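PDB 4WA0: possible adhesin from Caldicellulosiruptor kronotskyensis, which probably mediates attachment of the bacterial cell to cellulose as a tapirin, this chain being its C-terminal beta-helix domain. Local coordinates for residues T1-S5 / R74-Y78; V132-S137 / A152-S158; L290-L294 / Y337-S341. One frame throughout, in Å; residues are numbered along the deposited sequence.

Contact 1 of 3, residues T1-S5 / R74-Y78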
ATOM      1  N   THR A   1      -3.992  14.143   7.113  1.00 70.02           N
ATOM      2  CA  THR A   1      -4.986  13.837   6.010  1.00 68.95           C
ATOM      3  C   THR A   1      -4.455  14.218   4.586  1.00 62.71           C
ATOM      4  O   THR A   1      -4.895  13.641   3.583  1.00 49.72           O
ATOM      5  CB  THR A   1      -6.413  14.416   6.330  1.00 72.89           C
ATOM      6  OG1 THR A   1      -6.968  13.738   7.461  1.00 78.06           O
ATOM      7  CG2 THR A   1      -7.393  14.223   5.199  1.00 69.67           C
ATOM      8  N   SER A   2      -3.482  15.131   4.505  1.00 66.32           N
ATOM      9  CA  SER A   2      -2.835  15.493   3.229  1.00 63.98           C
ATOM     10  C   SER A   2      -2.055  14.339   2.581  1.00 59.06           C
ATOM     11  O   SER A   2      -1.243  13.660   3.235  1.00 59.48           O
ATOM     12  CB  SER A   2      -1.863  16.659   3.448  1.00 69.09           C
ATOM     13  OG  SER A   2      -1.686  17.375   2.250  1.00 65.31           O
ATOM     14  N   VAL A   3      -2.273  14.147   1.281  1.00 52.64           N
ATOM     15  CA  VAL A   3      -1.554  13.105   0.508  1.00 45.96           C
ATOM     16  C   VAL A   3      -0.524  13.763  -0.409  1.00 47.16           C
ATOM     17  O   VAL A   3      -0.907  14.562  -1.258  1.00 39.90           O
ATOM     18  CB  VAL A   3      -2.537  12.316  -0.381  1.00 43.48           C
ATOM     19  CG1 VAL A   3      -1.801  11.375  -1.330  1.00 43.74           C
ATOM     20  CG2 VAL A   3      -3.538  11.568   0.498  1.00 48.16           C
ATOM     21  N   PRO A   4       0.763  13.403  -0.275  1.00 43.89           N
ATOM     22  CA  PRO A   4       1.853  14.011  -1.041  1.00 45.61           C
ATOM     23  C   PRO A   4       1.757  13.901  -2.586  1.00 41.48           C
ATOM     24  O   PRO A   4       1.445  12.873  -3.123  1.00 45.21           O
ATOM     25  CB  PRO A   4       3.098  13.271  -0.518  1.00 46.88           C
ATOM     26  CG  PRO A   4       2.593  11.938  -0.062  1.00 46.31           C
ATOM     27  CD  PRO A   4       1.224  12.224   0.492  1.00 49.67           C
ATOM     28  N   SER A   5       2.071  14.981  -3.259  1.00 43.59           N
ATOM     29  CA  SER A   5       1.847  15.140  -4.700  1.00 48.73           C
ATOM     30  C   SER A   5       3.044  14.680  -5.560  1.00 42.08           C
ATOM     31  O   SER A   5       2.894  14.421  -6.761  1.00 54.26           O
ATOM     32  CB  SER A   5       1.610  16.641  -4.980  1.00 53.78           C
ATOM     33  OG  SER A   5       2.764  17.415  -4.603  1.00 60.01           O
ATOM     34  N   ARG A  74      -1.009   5.304   8.181  1.00 12.68           N
ATOM     35  CA  ARG A  74      -1.352   6.363   9.115  1.00 14.75           C
ATOM     36  C   ARG A  74      -2.431   7.271   8.593  1.00 13.94           C
ATOM     37  O   ARG A  74      -3.102   7.950   9.399  1.00 13.39           O
ATOM     38  CB  ARG A  74      -0.121   7.194   9.485  1.00 17.56           C
ATOM     39  CG  ARG A  74       0.989   6.426  10.176  1.00 21.61           C
ATOM     40  CD  ARG A  74       2.163   7.393  10.311  1.00 25.47           C
ATOM     41  NE  ARG A  74       3.336   6.706  10.760  1.00 32.39           N
ATOM     42  CZ  ARG A  74       4.508   6.647  10.130  1.00 32.22           C
ATOM     43  NH1 ARG A  74       4.754   7.315   9.028  1.00 28.58           N
ATOM     44  NH2 ARG A  74       5.502   6.003  10.741  1.00 34.46           N
ATOM     45  N   ASN A  75      -2.566   7.366   7.296  1.00 13.31           N
ATOM     46  CA  ASN A  75      -3.533   8.198   6.671  1.00 13.81           C
ATOM     47  C   ASN A  75      -4.435   7.331   5.766  1.00 14.37           C
ATOM     48  O   ASN A  75      -5.312   6.667   6.279  1.00 14.05           O
ATOM     49  CB  ASN A  75      -2.878   9.435   6.001  1.00 14.63           C
ATOM     50  CG  ASN A  75      -3.912  10.379   5.525  1.00 17.96           C
ATOM     51  OD1 ASN A  75      -4.900  10.597   6.242  1.00 20.63           O
ATOM     52  ND2 ASN A  75      -3.748  10.941   4.348  1.00 17.95           N
ATOM     53  N   ILE A  76      -4.202   7.304   4.457  0.57 12.70           N
ATOM     54  CA  ILE A  76      -5.159   6.771   3.511  0.57 13.53           C
ATOM     55  C   ILE A  76      -4.676   5.522   2.762  0.57 12.73           C
ATOM     56  O   ILE A  76      -3.564   5.483   2.309  0.57 12.04           O
ATOM     57  CB  ILE A  76      -5.555   7.857   2.475  0.57 14.13           C
ATOM     58  CG1 ILE A  76      -6.326   9.002   3.170  0.57 14.96           C
ATOM     59  CG2 ILE A  76      -6.313   7.248   1.300  0.57 14.10           C
ATOM     60  CD1 ILE A  76      -6.507  10.291   2.383  0.57 15.51           C
ATOM     61  N   ILE A  77      -5.535   4.510   2.672  1.00 12.22           N
ATOM     62  CA  ILE A  77      -5.434   3.428   1.683  1.00 11.60           C
ATOM     63  C   ILE A  77      -6.474   3.830   0.593  1.00 12.75           C
ATOM     64  O   ILE A  77      -7.694   3.894   0.883  1.00 13.26           O
ATOM     65  CB  ILE A  77      -5.767   2.043   2.292  1.00 11.17           C
ATOM     66  CG1 ILE A  77      -4.738   1.664   3.391  1.00 11.57           C
ATOM     67  CG2 ILE A  77      -5.767   0.963   1.209  1.00 12.37           C
ATOM     68  CD1 ILE A  77      -4.895   0.326   3.980  1.00 11.19           C
ATOM     69  N   TYR A  78      -6.014   3.953  -0.632  1.00 12.04           N
ATOM     70  CA  TYR A  78      -6.883   4.255  -1.737  1.00 11.56           C
ATOM     71  C   TYR A  78      -6.791   3.174  -2.741  1.00 11.23           C
ATOM     72  O   TYR A  78      -5.722   2.868  -3.185  1.00 10.82           O
ATOM     73  CB  TYR A  78      -6.532   5.608  -2.331  1.00 12.96           C
ATOM     74  CG  TYR A  78      -7.300   5.993  -3.588  1.00 13.06           C
ATOM     75  CD1 TYR A  78      -7.028   5.413  -4.798  1.00 14.87           C
ATOM     76  CD2 TYR A  78      -8.241   7.011  -3.569  1.00 15.36           C
ATOM     77  CE1 TYR A  78      -7.683   5.807  -5.988  1.00 15.84           C
ATOM     78  CE2 TYR A  78      -8.934   7.371  -4.732  1.00 15.21           C
ATOM     79  CZ  TYR A  78      -8.666   6.740  -5.917  1.00 17.02           C
ATOM     80  OH  TYR A  78      -9.245   7.076  -7.113  1.00 19.72           O
TER
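The amide of N75 reaches across to the first residue of this domain fragment, where ND2 donates a weak hydrogen bond to T1 O at 3.0 Å, bent to 145° at the hydrogen. With chi1 at -172°, CG stands opposite the backbone N, which carries the amide out to T1; OD1 then comes within 3.2 Å of T1 CA. Beside this polar touch lies a small apolar one: V3 CG2 rests 3.7 Å from I76 CD1, the two side chains crossing at about a right angle. I76 takes up two positions, so its touch on V3 is less certain. Residues 74 and 75 form a corner of the parallel beta-helix, between strands 69-73 and 76-79, and N49 holds the matching corner of the preceding coil. N49 OD1 accepts hydrogen bonds from both N75 ND2 and I76 N, so the amide of N75 is positioned mainly by the neighbouring coil of the beta-helix, with T1 O as its lesser partner. T1 itself is exposed and poorly ordered, although its OG1 is hydrogen-bonded to K98 NZ. Farther out, E218 of helix 217-224 touches both T1 and I76, while V3 also packs on I51 and Y227.

Contact 2 of 3, residues V132-S137 / A152-S158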
ATOM      1  N   VAL A 132     -11.418 -13.834   9.933  1.00  9.96           N
ATOM      2  CA  VAL A 132     -11.484 -12.582   9.205  1.00  9.88           C
ATOM      3  C   VAL A 132     -12.292 -11.591  10.087  1.00 10.70           C
ATOM      4  O   VAL A 132     -13.560 -11.701  10.165  1.00 11.96           O
ATOM      5  CB  VAL A 132     -12.175 -12.737   7.878  1.00 11.21           C
ATOM      6  CG1 VAL A 132     -12.123 -11.384   7.118  1.00 11.82           C
ATOM      7  CG2 VAL A 132     -11.519 -13.817   7.043  1.00 13.20           C
ATOM      8  N   ASN A 133     -11.617 -10.675  10.752  1.00 10.79           N
ATOM      9  CA  ASN A 133     -12.258  -9.817  11.774  1.00 11.07           C
ATOM     10  C   ASN A 133     -12.000  -8.362  11.445  1.00 10.69           C
ATOM     11  O   ASN A 133     -10.828  -7.930  11.393  1.00 12.17           O
ATOM     12  CB  ASN A 133     -11.680 -10.132  13.123  1.00 13.20           C
ATOM     13  CG  ASN A 133     -12.046 -11.517  13.597  1.00 13.01           C
ATOM     14  OD1 ASN A 133     -13.167 -11.940  13.423  1.00 14.39           O
ATOM     15  ND2 ASN A 133     -11.060 -12.275  14.061  1.00 15.33           N
HETATM   16  N   MSE A 134     -13.042  -7.622  11.106  1.00  9.88           N
HETATM   17  CA  MSE A 134     -12.951  -6.173  10.893  1.00 10.99           C
HETATM   18  C   MSE A 134     -13.527  -5.355  11.952  1.00 10.89           C
HETATM   19  O   MSE A 134     -14.608  -5.683  12.510  1.00 11.61           O
HETATM   20  CB  MSE A 134     -13.667  -5.896   9.572  1.00 11.29           C
HETATM   21  CG  MSE A 134     -13.447  -4.465   9.148  1.00 13.70           C
HETATM   22 SE   MSE A 134     -14.124  -4.035   7.336  1.00 19.54          SE
HETATM   23  CE  MSE A 134     -15.946  -4.063   7.818  1.00 16.72           C
ATOM     24  N   GLU A 135     -12.882  -4.247  12.258  1.00 11.16           N
ATOM     25  CA  GLU A 135     -13.440  -3.280  13.254  1.00 11.87           C
ATOM     26  C   GLU A 135     -13.513  -1.932  12.577  1.00 13.15           C
ATOM     27  O   GLU A 135     -12.545  -1.552  11.900  1.00 14.89           O
ATOM     28  CB  GLU A 135     -12.553  -3.098  14.471  1.00 14.68           C
ATOM     29  CG  GLU A 135     -12.364  -4.394  15.174  1.00 18.55           C
ATOM     30  CD  GLU A 135     -11.626  -4.364  16.497  1.00 24.76           C
ATOM     31  OE1 GLU A 135     -11.061  -3.325  16.919  1.00 27.28           O
ATOM     32  OE2 GLU A 135     -11.637  -5.454  17.084  1.00 28.72           O
ATOM     33  N   VAL A 136     -14.594  -1.192  12.810  1.00 10.61           N
ATOM     34  CA  VAL A 136     -14.741   0.182  12.327  1.00 11.63           C
ATOM     35  C   VAL A 136     -14.861   1.066  13.537  1.00 12.40           C
ATOM     36  O   VAL A 136     -15.738   0.844  14.388  1.00 13.45           O
ATOM     37  CB  VAL A 136     -15.954   0.348  11.407  1.00 12.93           C
ATOM     38  CG1 VAL A 136     -16.110   1.824  11.060  1.00 14.34           C
ATOM     39  CG2 VAL A 136     -15.799  -0.539  10.173  1.00 15.87           C
ATOM     40  N   SER A 137     -13.937   2.020  13.680  1.00 12.17           N
ATOM     41  CA  SER A 137     -13.956   2.785  14.944  1.00 14.15           C
ATOM     42  C   SER A 137     -14.847   4.010  14.917  1.00 14.52           C
ATOM     43  O   SER A 137     -15.373   4.377  16.015  1.00 15.89           O
ATOM     44  CB  SER A 137     -12.507   3.037  15.464  1.00 16.37           C
ATOM     45  OG  SER A 137     -11.839   3.963  14.731  1.00 20.30           O
ATOM     46  N   ALA A 152     -16.445 -15.000   9.638  1.00 10.95           N
ATOM     47  CA  ALA A 152     -15.979 -13.657   9.716  1.00 10.84           C
ATOM     48  C   ALA A 152     -16.763 -12.917  10.774  1.00 10.72           C
ATOM     49  O   ALA A 152     -17.925 -13.272  11.046  1.00 10.48           O
ATOM     50  CB  ALA A 152     -16.057 -12.973   8.371  1.00 11.11           C
ATOM     51  N   THR A 153     -16.156 -11.924  11.386  1.00 10.65           N
ATOM     52  CA  THR A 153     -16.858 -10.983  12.246  1.00 11.57           C
ATOM     53  C   THR A 153     -16.609  -9.509  11.861  1.00 10.86           C
ATOM     54  O   THR A 153     -15.561  -9.176  11.313  1.00 10.25           O
ATOM     55  CB  THR A 153     -16.599 -11.131  13.768  1.00 12.83           C
ATOM     56  OG1 THR A 153     -15.299 -10.691  14.147  1.00 14.05           O
ATOM     57  CG2 THR A 153     -16.666 -12.628  14.146  1.00 14.08           C
ATOM     58  N   VAL A 154     -17.554  -8.658  12.218  1.00 12.01           N
ATOM     59  CA  VAL A 154     -17.439  -7.208  12.092  1.00 11.37           C
ATOM     60  C   VAL A 154     -17.890  -6.613  13.424  1.00 12.69           C
ATOM     61  O   VAL A 154     -18.951  -6.971  13.980  1.00 12.85           O
ATOM     62  CB  VAL A 154     -18.255  -6.617  10.918  1.00 13.30           C
ATOM     63  CG1 VAL A 154     -18.186  -5.119  10.962  1.00 13.87           C
ATOM     64  CG2 VAL A 154     -17.722  -7.122   9.552  1.00 14.12           C
ATOM     65  N   THR A 155     -17.074  -5.703  13.921  1.00 12.09           N
ATOM     66  CA  THR A 155     -17.342  -4.950  15.158  1.00 12.63           C
ATOM     67  C   THR A 155     -17.455  -3.499  14.855  1.00 12.91           C
ATOM     68  O   THR A 155     -16.530  -2.915  14.264  1.00 13.08           O
ATOM     69  CB  THR A 155     -16.271  -5.197  16.214  1.00 13.28           C
ATOM     70  OG1 THR A 155     -16.236  -6.587  16.527  1.00 14.54           O
ATOM     71  CG2 THR A 155     -16.585  -4.477  17.493  1.00 14.48           C
ATOM     72  N   LEU A 156     -18.593  -2.894  15.242  1.00 12.15           N
ATOM     73  CA  LEU A 156     -18.794  -1.448  15.106  1.00 12.38           C
ATOM     74  C   LEU A 156     -18.480  -0.866  16.484  1.00 13.76           C
ATOM     75  O   LEU A 156     -19.197  -1.118  17.461  1.00 14.10           O
ATOM     76  CB  LEU A 156     -20.216  -1.090  14.558  1.00 14.63           C
ATOM     77  CG  LEU A 156     -20.603  -1.986  13.315  1.00 15.16           C
ATOM     78  CD1 LEU A 156     -21.987  -1.534  12.807  1.00 18.19           C
ATOM     79  CD2 LEU A 156     -19.560  -1.873  12.222  1.00 15.33           C
ATOM     80  N   LYS A 157     -17.387  -0.115  16.600  1.00 13.43           N
ATOM     81  CA  LYS A 157     -16.934   0.311  17.943  1.00 15.16           C
ATOM     82  C   LYS A 157     -17.837   1.419  18.491  1.00 14.68           C
ATOM     83  O   LYS A 157     -18.677   2.002  17.822  1.00 15.53           O
ATOM     84  CB  LYS A 157     -15.463   0.747  17.941  1.00 17.50           C
ATOM     85  CG  LYS A 157     -14.504  -0.303  17.364  1.00 19.45           C
ATOM     86  CD  LYS A 157     -14.281  -1.455  18.286  1.00 23.80           C
ATOM     87  CE  LYS A 157     -13.349  -1.069  19.423  1.00 25.42           C
ATOM     88  NZ  LYS A 157     -13.319  -2.195  20.405  1.00 28.68           N
ATOM     89  N   SER A 158     -17.618   1.765  19.749  1.00 17.53           N
ATOM     90  CA  SER A 158     -18.538   2.689  20.416  1.00 18.39           C
ATOM     91  C   SER A 158     -18.709   4.028  19.719  1.00 16.78           C
ATOM     92  O   SER A 158     -17.722   4.643  19.253  1.00 16.34           O
ATOM     93  CB  SER A 158     -18.177   2.856  21.891  1.00 22.75           C
ATOM     94  OG  SER A 158     -16.884   3.351  21.989  1.00 29.33           O
TER
HETATM   95  O   HOH W   1     -14.613  -7.930  14.522  1.00 14.36           O
HETATM   96  O   HOH W   2     -13.170  -5.150  19.435  1.00 45.80           O
HETATM   97  O   HOH W   3     -16.729   6.474  17.194  1.00 24.44           O
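M134 and V154 lie side by side on the buried face of two parallel strands, where the selenomethionine methyl CE touches V154 CG2 at 3.9 Å. The bend at chi3 (73°) turns that methyl back over the valine. V136 and L156 follow on the same face, and L175 of the next strand and L127 from another wall help close the interior. Five backbone hydrogen bonds join the strands in parallel register, the first from T153 N to V132 O and the last from K157 N to V136 O; the middle one, T155 N to M134 O, measures 2.8 Å. Stacking of strand 153-156 on strand 132-136 is one coil-to-coil step of the parallel beta-helix.

The outer face is looser and wetter. One water gives hydrogen bonds to M134 O and T153 OG1 and also bonds T155 OG1, so M134 O serves water and peptide alike. E135 OE1 stays 4.3 Å from K157 NZ, beyond a salt bridge; a second water instead spans E135 OE2 and K157 NZ, and K157 finds its direct salt bridge with E178 on the next coil. With chi1 at -54°, K157 sets CG 3.4 Å from V136 O; the bends at chi2 and chi3 then return the chain toward E135. Cohesion thus rests on peptide hydrogen bonds and apolar contact inside, whereas the charged pair outside is coupled through solvent and probably attracts only modestly.

Contact 3 of 3, residues L290-L294 / Y337-S341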
ATOM      1  N   LEU A 290      24.572   4.403   3.602  1.00 31.21           N
ATOM      2  CA  LEU A 290      24.276   5.264   2.450  1.00 27.84           C
ATOM      3  C   LEU A 290      22.821   5.653   2.303  1.00 21.26           C
ATOM      4  O   LEU A 290      21.959   4.868   2.597  1.00 23.30           O
ATOM      5  CB  LEU A 290      24.660   4.382   1.261  1.00 36.23           C
ATOM      6  CG  LEU A 290      24.883   4.859  -0.117  1.00 38.67           C
ATOM      7  CD1 LEU A 290      25.879   5.995  -0.042  1.00 39.18           C
ATOM      8  CD2 LEU A 290      25.424   3.680  -0.899  1.00 39.19           C
ATOM      9  N   GLN A 291      22.526   6.876   1.882  0.64 16.69           N
ATOM     10  CA  GLN A 291      21.170   7.148   1.525  0.64 16.27           C
ATOM     11  C   GLN A 291      21.036   6.928   0.018  0.64 16.05           C
ATOM     12  O   GLN A 291      21.680   7.608  -0.778  0.64 17.65           O
ATOM     13  CB  GLN A 291      20.707   8.524   1.867  0.64 16.11           C
ATOM     14  CG  GLN A 291      19.216   8.650   1.573  0.64 16.59           C
ATOM     15  CD  GLN A 291      18.619   9.922   2.032  0.64 15.89           C
ATOM     16  OE1 GLN A 291      17.828  10.496   1.305  0.64 14.04           O
ATOM     17  NE2 GLN A 291      18.950  10.370   3.258  0.64 18.14           N
ATOM     18  N   LEU A 292      20.156   6.027  -0.356  1.00 13.58           N
ATOM     19  CA  LEU A 292      20.123   5.543  -1.756  1.00 12.50           C
ATOM     20  C   LEU A 292      18.747   5.691  -2.389  1.00 11.29           C
ATOM     21  O   LEU A 292      17.770   5.291  -1.818  1.00 10.57           O
ATOM     22  CB  LEU A 292      20.495   4.061  -1.740  1.00 13.50           C
ATOM     23  CG  LEU A 292      20.536   3.272  -3.053  1.00 14.43           C
ATOM     24  CD1 LEU A 292      21.665   3.749  -3.947  1.00 15.99           C
ATOM     25  CD2 LEU A 292      20.719   1.821  -2.754  1.00 15.40           C
ATOM     26  N   HIS A 293      18.716   6.235  -3.612  1.00 11.92           N
ATOM     27  CA  HIS A 293      17.503   6.402  -4.377  1.00 11.78           C
ATOM     28  C   HIS A 293      17.704   5.673  -5.716  1.00 13.60           C
ATOM     29  O   HIS A 293      18.614   5.990  -6.416  1.00 12.51           O
ATOM     30  CB  HIS A 293      17.195   7.862  -4.566  1.00 13.70           C
ATOM     31  CG  HIS A 293      17.133   8.585  -3.264  1.00 12.66           C
ATOM     32  ND1 HIS A 293      16.014   8.535  -2.486  1.00 14.02           N
ATOM     33  CD2 HIS A 293      18.065   9.251  -2.547  1.00 14.45           C
ATOM     34  CE1 HIS A 293      16.246   9.147  -1.336  1.00 12.75           C
ATOM     35  NE2 HIS A 293      17.483   9.570  -1.343  1.00 12.72           N
ATOM     36  N   LEU A 294      16.851   4.693  -5.995  1.00 11.37           N
ATOM     37  CA  LEU A 294      16.980   3.849  -7.180  1.00 11.02           C
ATOM     38  C   LEU A 294      15.821   4.255  -8.086  1.00 11.84           C
ATOM     39  O   LEU A 294      14.641   4.216  -7.666  1.00 11.60           O
ATOM     40  CB  LEU A 294      16.808   2.383  -6.783  1.00 11.83           C
ATOM     41  CG  LEU A 294      17.893   1.799  -5.883  1.00 13.13           C
ATOM     42  CD1 LEU A 294      17.502   0.382  -5.471  1.00 13.28           C
ATOM     43  CD2 LEU A 294      19.314   1.868  -6.430  1.00 13.95           C
ATOM     44  N   TYR A 337      12.287   4.791   4.504  1.00 13.38           N
ATOM     45  CA  TYR A 337      12.180   5.991   3.669  1.00 13.48           C
ATOM     46  C   TYR A 337      13.051   7.152   4.136  1.00 15.07           C
ATOM     47  O   TYR A 337      13.068   7.472   5.333  1.00 13.73           O
ATOM     48  CB  TYR A 337      10.734   6.462   3.600  1.00 12.84           C
ATOM     49  CG  TYR A 337      10.606   7.807   2.892  1.00 13.88           C
ATOM     50  CD1 TYR A 337      10.772   7.898   1.529  1.00 13.84           C
ATOM     51  CD2 TYR A 337      10.307   8.957   3.580  1.00 14.04           C
ATOM     52  CE1 TYR A 337      10.659   9.118   0.889  1.00 14.95           C
ATOM     53  CE2 TYR A 337      10.204  10.177   2.938  1.00 15.18           C
ATOM     54  CZ  TYR A 337      10.408  10.260   1.559  1.00 16.50           C
ATOM     55  OH  TYR A 337      10.267  11.493   0.873  1.00 18.27           O
ATOM     56  N   GLN A 338      13.721   7.827   3.189  1.00 15.20           N
ATOM     57  CA  GLN A 338      14.362   9.105   3.488  1.00 17.25           C
ATOM     58  C   GLN A 338      14.176   9.999   2.297  1.00 15.84           C
ATOM     59  O   GLN A 338      14.406   9.571   1.167  1.00 15.90           O
ATOM     60  CB  GLN A 338      15.863   8.924   3.635  1.00 20.36           C
ATOM     61  CG  GLN A 338      16.299   7.973   4.723  1.00 25.04           C
ATOM     62  CD  GLN A 338      16.090   8.591   6.114  1.00 35.80           C
ATOM     63  OE1 GLN A 338      15.712   9.777   6.257  1.00 35.55           O
ATOM     64  NE2 GLN A 338      16.284   7.777   7.130  1.00 35.72           N
HETATM   65  N   MSE A 339      13.808  11.249   2.546  0.55 16.19           N
HETATM   66  CA  MSE A 339      13.677  12.247   1.476  0.55 16.55           C
HETATM   67  C   MSE A 339      15.036  12.553   0.903  0.55 16.30           C
HETATM   68  O   MSE A 339      16.000  12.748   1.659  0.55 14.55           O
HETATM   69  CB  MSE A 339      13.074  13.550   2.025  0.55 17.63           C
HETATM   70  CG  MSE A 339      13.011  14.675   1.008  0.55 20.06           C
HETATM   71 SE   MSE A 339      11.393  14.514  -0.114  0.55 25.38          SE
HETATM   72  CE  MSE A 339      10.981  16.439   0.060  0.55 27.36           C
ATOM     73  N   PRO A 340      15.143  12.621  -0.437  1.00 16.43           N
ATOM     74  CA  PRO A 340      16.456  13.061  -0.961  1.00 18.27           C
ATOM     75  C   PRO A 340      16.791  14.467  -0.538  1.00 15.98           C
ATOM     76  O   PRO A 340      15.870  15.280  -0.269  1.00 17.82           O
ATOM     77  CB  PRO A 340      16.311  12.955  -2.485  1.00 17.76           C
ATOM     78  CG  PRO A 340      14.964  12.447  -2.761  1.00 18.90           C
ATOM     79  CD  PRO A 340      14.171  12.380  -1.510  1.00 17.94           C
ATOM     80  N   SER A 341      18.080  14.752  -0.483  1.00 13.39           N
ATOM     81  CA  SER A 341      18.581  16.094  -0.190  1.00 14.76           C
ATOM     82  C   SER A 341      18.174  17.016  -1.351  1.00 13.59           C
ATOM     83  O   SER A 341      17.897  16.572  -2.455  1.00 12.80           O
ATOM     84  CB  SER A 341      20.070  16.104  -0.072  1.00 16.16           C
ATOM     85  OG  SER A 341      20.659  15.714  -1.296  1.00 16.08           O
TER
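The imidazole of H293, against which Q338 and P340 pack, is tied through ND1 by a hydrogen bond to S313 OG on the adjacent strand, and this bond helps to set how the ring is turned. Q338 O meets the ring at its edge, in the ring plane, 3.1 Å from H293 CE1. One face of the ring is taken by P340: CB stands 4.0 Å from the ring centroid and 21° off its normal, a CH-pi contact displaced toward the rim near NE2. P340 CG also comes within 3.8 Å of H293 CE1. The H293 torsion (chi1 -55°) sets CG opposite the carbonyl carbon, sending the ring out from the strand to this proline. Two residues earlier, Q291 extends on the same side; it occupies two positions, and in one of them its CD approaches Q338 CB to 3.3 Å, the two amide planes 31° apart, a detail that is therefore less certain.

Strand 291-296 belongs to a coil of the beta-helix, lying between strands 313-316 and 258-263, and residues 338-341 cross its outer surface after the chain leaves strand 333-337. S341 sits at the N-cap of helix 342-352, with its N bonded to Q258 OE1 and its OG to D251 OD2. The magnesium-binding residue E275 lies about 12 Å away, measured between its side chain and that of H293.

Overall arrangement
The three contacts sample different coils of one beta-helix and come in series along the chain. Contact 1 lies nearest the chain's centre; contacts 2 and 3 sit on opposite sides of it, their centres 38 Å apart. Contact 1 is 23 Å from contact 2 and 21 Å from contact 3, centre to centre, and none touches another. Strands 76-79 and 291-296 belong to the same wall, whereas contact 2 lies on another, which also includes strand 333-337, just before contact 3. The fragment begins in the middle of the beta-helix, builds coils toward one end, and returns past helix 217-224 to add coils 258-337 on the other side of the first, giving one elongated body.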